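Local coordinates for uncharacterized protein (Deinococcus radiodurans, PDB 3GG7), which is of unknown function but binds manganese and belongs to the TatD-type metal-dependent hydrolases, which suggests that it hydrolyses ester bonds, at residues Thr29-Thr34 with Trp54-Phe59; Arg82-Val87 with Gly117-Ser122. All blocks are in the same frame, centred on the assembly; numbering follows the deposited sequence.

Interaction 1 (Thr29-Thr34 with Trp54-Phe59); sequences TVLSVT and WTALGF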
ATOM      1  N   THR A  29      10.748  -2.239   9.088  1.00 20.64           N
ATOM      2  CA  THR A  29      10.481  -1.203   8.111  1.00 20.07           C
ATOM      3  C   THR A  29       9.005  -1.110   7.783  1.00 19.90           C
ATOM      4  O   THR A  29       8.357  -2.107   7.459  1.00 21.05           O
ATOM      5  CB  THR A  29      11.262  -1.452   6.832  1.00 20.26           C
ATOM      6  OG1 THR A  29      12.647  -1.589   7.155  1.00 23.36           O
ATOM      7  CG2 THR A  29      11.049  -0.331   5.814  1.00 21.67           C
ATOM      8  N   VAL A  30       8.459   0.097   7.879  1.00 19.38           N
ATOM      9  CA  VAL A  30       7.057   0.320   7.599  1.00 18.36           C
ATOM     10  C   VAL A  30       6.844   1.425   6.577  1.00 18.43           C
ATOM     11  O   VAL A  30       7.548   2.443   6.581  1.00 17.89           O
ATOM     12  CB  VAL A  30       6.229   0.629   8.871  1.00 17.97           C
ATOM     13  CG1 VAL A  30       6.315  -0.527   9.874  1.00 19.23           C
ATOM     14  CG2 VAL A  30       6.692   1.942   9.530  1.00 20.86           C
ATOM     15  N   LEU A  31       5.899   1.200   5.673  1.00 16.81           N
ATOM     16  CA  LEU A  31       5.398   2.264   4.811  1.00 17.35           C
ATOM     17  C   LEU A  31       4.182   2.835   5.500  1.00 16.59           C
ATOM     18  O   LEU A  31       3.094   2.286   5.480  1.00 17.77           O
ATOM     19  CB  LEU A  31       5.055   1.769   3.397  1.00 18.31           C
ATOM     20  CG  LEU A  31       4.711   2.899   2.440  1.00 18.53           C
ATOM     21  CD1 LEU A  31       6.008   3.600   2.014  1.00 20.01           C
ATOM     22  CD2 LEU A  31       3.912   2.361   1.218  1.00 19.10           C
ATOM     23  N   SER A  32       4.404   4.008   6.079  1.00 16.50           N
ATOM     24  CA  SER A  32       3.418   4.742   6.860  1.00 16.96           C
ATOM     25  C   SER A  32       2.588   5.582   5.884  1.00 17.06           C
ATOM     26  O   SER A  32       3.064   6.625   5.405  1.00 16.89           O
ATOM     27  CB  SER A  32       4.177   5.621   7.866  1.00 17.11           C
ATOM     28  OG  SER A  32       3.307   6.445   8.640  1.00 17.17           O
ATOM     29  N   VAL A  33       1.396   5.106   5.540  1.00 17.36           N
ATOM     30  CA  VAL A  33       0.566   5.746   4.530  1.00 17.16           C
ATOM     31  C   VAL A  33      -0.372   6.775   5.141  1.00 16.86           C
ATOM     32  O   VAL A  33      -0.715   6.697   6.347  1.00 18.44           O
ATOM     33  CB  VAL A  33      -0.217   4.708   3.679  1.00 16.02           C
ATOM     34  CG1 VAL A  33       0.782   3.814   2.882  1.00 18.72           C
ATOM     35  CG2 VAL A  33      -1.124   3.810   4.563  1.00 18.40           C
ATOM     36  N   THR A  34      -0.788   7.740   4.319  1.00 16.89           N
ATOM     37  CA  THR A  34      -1.710   8.793   4.765  1.00 17.22           C
ATOM     38  C   THR A  34      -3.030   8.720   3.999  1.00 17.50           C
ATOM     39  O   THR A  34      -3.126   8.087   2.917  1.00 18.97           O
ATOM     40  CB  THR A  34      -1.068  10.191   4.646  1.00 17.23           C
ATOM     41  OG1 THR A  34      -0.476  10.374   3.353  1.00 17.91           O
ATOM     42  CG2 THR A  34       0.034  10.389   5.680  1.00 18.98           C
ATOM     43  N   TRP A  54       8.942   5.012   6.821  1.00 17.40           N
ATOM     44  CA  TRP A  54       8.982   5.636   5.496  1.00 16.84           C
ATOM     45  C   TRP A  54       7.578   6.133   5.193  1.00 17.43           C
ATOM     46  O   TRP A  54       6.643   5.336   5.016  1.00 17.30           O
ATOM     47  CB  TRP A  54       9.390   4.589   4.455  1.00 16.99           C
ATOM     48  CG  TRP A  54      10.738   3.943   4.668  1.00 17.93           C
ATOM     49  CD1 TRP A  54      11.668   4.229   5.638  1.00 20.41           C
ATOM     50  CD2 TRP A  54      11.326   2.911   3.849  1.00 19.35           C
ATOM     51  NE1 TRP A  54      12.780   3.438   5.464  1.00 20.35           N
ATOM     52  CE2 TRP A  54      12.590   2.619   4.382  1.00 20.10           C
ATOM     53  CE3 TRP A  54      10.887   2.208   2.720  1.00 21.97           C
ATOM     54  CZ2 TRP A  54      13.430   1.640   3.839  1.00 20.21           C
ATOM     55  CZ3 TRP A  54      11.726   1.257   2.173  1.00 20.42           C
ATOM     56  CH2 TRP A  54      12.994   0.990   2.737  1.00 21.57           C
ATOM     57  N   THR A  55       7.417   7.445   5.115  1.00 16.80           N
ATOM     58  CA  THR A  55       6.083   8.044   5.053  1.00 17.24           C
ATOM     59  C   THR A  55       5.668   8.300   3.590  1.00 17.11           C
ATOM     60  O   THR A  55       6.464   8.804   2.758  1.00 17.58           O
ATOM     61  CB  THR A  55       6.033   9.352   5.849  1.00 17.66           C
ATOM     62  OG1 THR A  55       6.685   9.198   7.120  1.00 16.75           O
ATOM     63  CG2 THR A  55       4.582   9.824   6.064  1.00 16.64           C
ATOM     64  N   ALA A  56       4.416   7.939   3.285  1.00 16.40           N
ATOM     65  CA  ALA A  56       3.820   8.069   1.942  1.00 15.96           C
ATOM     66  C   ALA A  56       2.701   9.135   1.994  1.00 16.52           C
ATOM     67  O   ALA A  56       2.030   9.308   3.032  1.00 17.01           O
ATOM     68  CB  ALA A  56       3.273   6.722   1.464  1.00 16.43           C
ATOM     69  N   LEU A  57       2.564   9.869   0.887  1.00 16.53           N
ATOM     70  CA  LEU A  57       1.660  10.988   0.708  1.00 16.99           C
ATOM     71  C   LEU A  57       0.451  10.457  -0.062  1.00 16.90           C
ATOM     72  O   LEU A  57       0.569   9.993  -1.204  1.00 17.18           O
ATOM     73  CB  LEU A  57       2.354  12.097  -0.068  1.00 17.39           C
ATOM     74  CG  LEU A  57       1.511  13.308  -0.374  1.00 16.43           C
ATOM     75  CD1 LEU A  57       1.242  14.084   0.888  1.00 18.34           C
ATOM     76  CD2 LEU A  57       2.301  14.191  -1.377  1.00 19.70           C
ATOM     77  N   GLY A  58      -0.729  10.532   0.552  1.00 17.51           N
ATOM     78  CA  GLY A  58      -1.906   9.848   0.029  1.00 18.07           C
ATOM     79  C   GLY A  58      -3.151  10.694  -0.051  1.00 18.27           C
ATOM     80  O   GLY A  58      -3.169  11.872   0.335  1.00 17.97           O
ATOM     81  N   PHE A  59      -4.193  10.076  -0.599  1.00 17.44           N
ATOM     82  CA  PHE A  59      -5.547  10.629  -0.591  1.00 17.58           C
ATOM     83  C   PHE A  59      -6.488   9.444  -0.830  1.00 17.91           C
ATOM     84  O   PHE A  59      -6.615   8.936  -1.938  1.00 18.45           O
ATOM     85  CB  PHE A  59      -5.731  11.665  -1.688  1.00 18.06           C
ATOM     86  CG  PHE A  59      -6.768  12.710  -1.389  1.00 17.83           C
ATOM     87  CD1 PHE A  59      -7.781  12.510  -0.455  1.00 20.65           C
ATOM     88  CD2 PHE A  59      -6.749  13.885  -2.072  1.00 18.72           C
ATOM     89  CE1 PHE A  59      -8.729  13.504  -0.211  1.00 22.90           C
ATOM     90  CE2 PHE A  59      -7.686  14.883  -1.815  1.00 20.21           C
ATOM     91  CZ  PHE A  59      -8.678  14.681  -0.890  1.00 21.26           C
TER
HETATM   92  O   HOH W   1       5.066   8.356   9.281  1.00 17.97           O
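Trp54 lies against Thr29 while it pairs with Leu31 in parallel register, its N and O bonded to Val30 O and Ser32 N. From CB, 3.5 Å from Val30 O, the side chain turns so that CG stands beside its own backbone N (chi1 -60°), which carries the indole back toward the start of strand 29-32, where Thr29 lies. There the methyl of Thr29 sits over one face: CG2 is 3.6 Å from the centroid of the Trp54 six-membered ring and only 10° off the ring normal, a CH-pi contact with CE2 the nearest ring atom. The ring nitrogen NE1 is hydrogen-bonded to Pro51 O. A serine at Trp54 would probably leave the Thr29 methyl without its aromatic cover and Pro51 O without the indole N-H.

The backbone ladder runs Trp54 N to Val30 O, Ser32 N to Trp54 O (2.8 Å) and Ala56 N to Ser32 O. On the Trp54 face, Leu31 CD1 reaches Ala56 CB at 4.2 Å. On the other face, one water joins the hydroxyls of Ser32 and Thr55, lying 2.7 Å from Ser32 OG and 2.8 Å from Thr55 OG1. Beyond the Ser32-Thr55 bridge, Thr34 takes over: with OG1 set between its backbone N and carbonyl carbon (chi1 49°), the hydroxyl donates to Ala56 O at 2.7 Å and receives a weak, bent bond from Gly58 N, so a side chain prolongs the backbone pairing.

Helix 40-44 lies between the two strands in the chain, in a beta-alpha-beta unit of the barrel. Its Thr43 packs on Ser32 and Thr34, and its Trp40 on Thr55. On the opposite face of the sheet, Leu31 and Ala56 meet Phe83 of strand 83-88, and Trp54 meets Phe6 of strand 4-8; Val33 reaches the manganese ligands His7 and His9.

Interaction 2 (Arg82-Val87 with Gly117-Ser122); sequences RFVGEV and GGRILS. With MN (manganese (II) ion), chain B.
Ile120, Val84 and Ser122 bury the most surface where these parallel strands join. Ile120 is gripped at both backbone ends: its N donates to Arg82 O at 3.1 Å, and its O accepts from Val84 N at 2.8 Å. Its side chain lies alongside Phe83, CD1 meeting ring carbon CE1 at 3.8 Å, while Arg82 CG covers one face of that ring. Val84 points to the other face of the sheet. Its CG1 stands anti to the backbone N (chi1 165°), which turns CG2 onto Arg119 CG, crossing that chain at about a right angle; Val84 CB packs beside Leu121 CD2. Ser122 N donates to Val84 O, and Ser122 O takes a weak bond from Val87 N. Gly85, without a side chain, lies close against Ser122, its CA 4.7 Å from Ser122 CA.

A cis peptide then leads into Glu86, whose extended side chain brings OE1 within 2.1 Å of the manganese; OE2 accepts from a manganese-bound water and hydrogen-bonds His124. Ser122 OG is bonded to His7 ND1, a second-shell bond that would help fix the ring of that metal ligand. Apolar packing thus gives way to polar groups, consistent with a firm strand pair setting the metal site.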
ATOM      1  N   ARG A  82       9.317   9.909  -1.898  1.00 20.54           N
ATOM      2  CA  ARG A  82       9.324   8.999  -3.043  1.00 20.79           C
ATOM      3  C   ARG A  82       8.115   8.071  -3.044  1.00 19.82           C
ATOM      4  O   ARG A  82       7.929   7.303  -3.995  1.00 19.46           O
ATOM      5  CB  ARG A  82      10.647   8.229  -3.121  1.00 22.19           C
ATOM      6  CG  ARG A  82      10.896   7.159  -2.135  1.00 22.56           C
ATOM      7  CD  ARG A  82      12.392   6.651  -2.161  1.00 25.43           C
ATOM      8  NE  ARG A  82      13.408   7.673  -1.847  1.00 27.90           N
ATOM      9  CZ  ARG A  82      14.479   7.984  -2.599  1.00 31.91           C
ATOM     10  NH1 ARG A  82      14.739   7.359  -3.749  1.00 32.23           N
ATOM     11  NH2 ARG A  82      15.307   8.943  -2.216  1.00 34.84           N
ATOM     12  N   PHE A  83       7.273   8.131  -1.996  1.00 19.24           N
ATOM     13  CA  PHE A  83       6.181   7.185  -1.814  1.00 18.39           C
ATOM     14  C   PHE A  83       4.850   7.904  -1.782  1.00 18.08           C
ATOM     15  O   PHE A  83       4.688   8.903  -1.056  1.00 17.56           O
ATOM     16  CB  PHE A  83       6.314   6.397  -0.510  1.00 18.85           C
ATOM     17  CG  PHE A  83       7.666   5.743  -0.316  1.00 18.47           C
ATOM     18  CD1 PHE A  83       7.989   4.558  -0.982  1.00 21.28           C
ATOM     19  CD2 PHE A  83       8.586   6.285   0.563  1.00 20.58           C
ATOM     20  CE1 PHE A  83       9.232   3.972  -0.773  1.00 20.62           C
ATOM     21  CE2 PHE A  83       9.818   5.704   0.764  1.00 20.79           C
ATOM     22  CZ  PHE A  83      10.119   4.514   0.093  1.00 21.52           C
ATOM     23  N   VAL A  84       3.904   7.391  -2.562  1.00 17.14           N
ATOM     24  CA  VAL A  84       2.533   7.918  -2.646  1.00 17.45           C
ATOM     25  C   VAL A  84       1.573   6.823  -2.201  1.00 18.22           C
ATOM     26  O   VAL A  84       1.617   5.709  -2.714  1.00 19.85           O
ATOM     27  CB  VAL A  84       2.203   8.423  -4.078  1.00 17.84           C
ATOM     28  CG1 VAL A  84       0.690   8.621  -4.295  1.00 20.42           C
ATOM     29  CG2 VAL A  84       2.991   9.739  -4.285  1.00 17.71           C
ATOM     30  N   GLY A  85       0.717   7.110  -1.222  1.00 17.80           N
ATOM     31  CA  GLY A  85      -0.299   6.168  -0.764  1.00 17.79           C
ATOM     32  C   GLY A  85      -0.838   6.639   0.575  1.00 17.20           C
ATOM     33  O   GLY A  85      -0.152   7.379   1.284  1.00 16.87           O
ATOM     34  N   GLU A  86      -2.063   6.236   0.944  1.00 17.31           N
ATOM     35  CA  GLU A  86      -2.908   5.345   0.159  1.00 16.98           C
ATOM     36  C   GLU A  86      -3.700   6.152  -0.867  1.00 16.91           C
ATOM     37  O   GLU A  86      -4.287   7.192  -0.548  1.00 17.77           O
ATOM     38  CB  GLU A  86      -3.873   4.639   1.116  1.00 17.58           C
ATOM     39  CG  GLU A  86      -4.785   3.631   0.440  1.00 17.69           C
ATOM     40  CD  GLU A  86      -5.355   2.604   1.381  1.00 20.18           C
ATOM     41  OE1 GLU A  86      -5.105   2.697   2.616  1.00 18.58           O
ATOM     42  OE2 GLU A  86      -6.044   1.695   0.878  1.00 19.86           O
ATOM     43  N   VAL A  87      -3.719   5.657  -2.117  1.00 17.32           N
ATOM     44  CA  VAL A  87      -4.438   6.309  -3.226  1.00 17.84           C
ATOM     45  C   VAL A  87      -5.189   5.230  -3.986  1.00 18.16           C
ATOM     46  O   VAL A  87      -4.869   4.050  -3.826  1.00 19.66           O
ATOM     47  CB  VAL A  87      -3.518   7.064  -4.177  1.00 17.54           C
ATOM     48  CG1 VAL A  87      -2.816   8.247  -3.465  1.00 18.84           C
ATOM     49  CG2 VAL A  87      -2.467   6.127  -4.798  1.00 19.09           C
ATOM     50  N   GLY A 117       8.360  13.053 -11.899  1.00 28.01           N
ATOM     51  CA  GLY A 117       9.338  12.032 -12.279  1.00 27.57           C
ATOM     52  C   GLY A 117       9.033  10.615 -11.824  1.00 27.15           C
ATOM     53  O   GLY A 117       9.889   9.729 -11.878  1.00 28.42           O
ATOM     54  N   GLY A 118       7.796  10.388 -11.394  1.00 25.53           N
ATOM     55  CA  GLY A 118       7.349   9.050 -11.009  1.00 24.75           C
ATOM     56  C   GLY A 118       7.518   8.808  -9.519  1.00 23.49           C
ATOM     57  O   GLY A 118       8.418   9.350  -8.887  1.00 23.23           O
ATOM     58  N   ARG A 119       6.623   7.999  -8.964  1.00 22.71           N
ATOM     59  CA  ARG A 119       6.668   7.624  -7.543  1.00 21.50           C
ATOM     60  C   ARG A 119       6.336   6.145  -7.370  1.00 21.78           C
ATOM     61  O   ARG A 119       5.770   5.502  -8.276  1.00 22.47           O
ATOM     62  CB  ARG A 119       5.643   8.463  -6.737  1.00 21.39           C
ATOM     63  CG  ARG A 119       5.928   9.961  -6.680  1.00 20.62           C
ATOM     64  CD  ARG A 119       7.178  10.224  -5.868  1.00 20.60           C
ATOM     65  NE  ARG A 119       7.473  11.629  -5.635  1.00 21.48           N
ATOM     66  CZ  ARG A 119       8.160  12.410  -6.464  1.00 22.73           C
ATOM     67  NH1 ARG A 119       8.541  11.971  -7.664  1.00 23.80           N
ATOM     68  NH2 ARG A 119       8.411  13.668  -6.135  1.00 22.90           N
ATOM     69  N   ILE A 120       6.668   5.616  -6.203  1.00 19.91           N
ATOM     70  CA  ILE A 120       6.259   4.289  -5.775  1.00 20.02           C
ATOM     71  C   ILE A 120       4.872   4.473  -5.153  1.00 19.97           C
ATOM     72  O   ILE A 120       4.711   5.265  -4.222  1.00 19.91           O
ATOM     73  CB  ILE A 120       7.252   3.706  -4.767  1.00 20.30           C
ATOM     74  CG1 ILE A 120       8.604   3.426  -5.444  1.00 22.28           C
ATOM     75  CG2 ILE A 120       6.675   2.457  -4.114  1.00 20.86           C
ATOM     76  CD1 ILE A 120       9.744   3.214  -4.436  1.00 24.14           C
ATOM     77  N   LEU A 121       3.872   3.779  -5.688  1.00 20.08           N
ATOM     78  CA  LEU A 121       2.463   4.001  -5.336  1.00 20.77           C
ATOM     79  C   LEU A 121       1.939   2.790  -4.570  1.00 19.49           C
ATOM     80  O   LEU A 121       2.115   1.642  -5.015  1.00 20.62           O
ATOM     81  CB  LEU A 121       1.623   4.160  -6.604  1.00 21.61           C
ATOM     82  CG  LEU A 121       2.262   4.962  -7.733  1.00 25.88           C
ATOM     83  CD1 LEU A 121       1.414   4.809  -8.976  1.00 27.43           C
ATOM     84  CD2 LEU A 121       2.415   6.396  -7.344  1.00 27.46           C
ATOM     85  N   SER A 122       1.262   3.028  -3.445  1.00 19.04           N
ATOM     86  CA  SER A 122       0.553   1.974  -2.713  1.00 18.58           C
ATOM     87  C   SER A 122      -0.938   2.216  -2.913  1.00 18.88           C
ATOM     88  O   SER A 122      -1.518   3.202  -2.405  1.00 19.11           O
ATOM     89  CB  SER A 122       0.941   1.964  -1.241  1.00 18.52           C
ATOM     90  OG  SER A 122       0.331   0.884  -0.594  1.00 17.95           O
TER
HETATM   91 MN    MN B 253      -4.776   1.096   3.957  1.00 16.50          MN
HETATM   92  O   HOH W   2      -6.487   0.116   3.445  1.00 22.24           O

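In the fold
Both contacts are parallel strand pairings in the core of the TIM-barrel fold, each within its own beta-alpha-beta unit; both are buried, though Arg82 of interaction 2 is exposed and Trp54 of interaction 1 partly so. The seam between them is joined by two probable backbone hydrogen bonds, Gly85 N to Leu57 O and Phe59 N to Glu86 O, both 2.9 Å, so the chain after strand 53-55 follows strand 83-88. Their chemistry differs. Interaction 1 combines an aromatic-methyl contact with hydroxyls and a bridging water, and approaches the metal ligands through the apolar Val33. Interaction 2 is mostly apolar, with arginines at its start, but supplies the manganese ligand Glu86 itself and a serine behind His7.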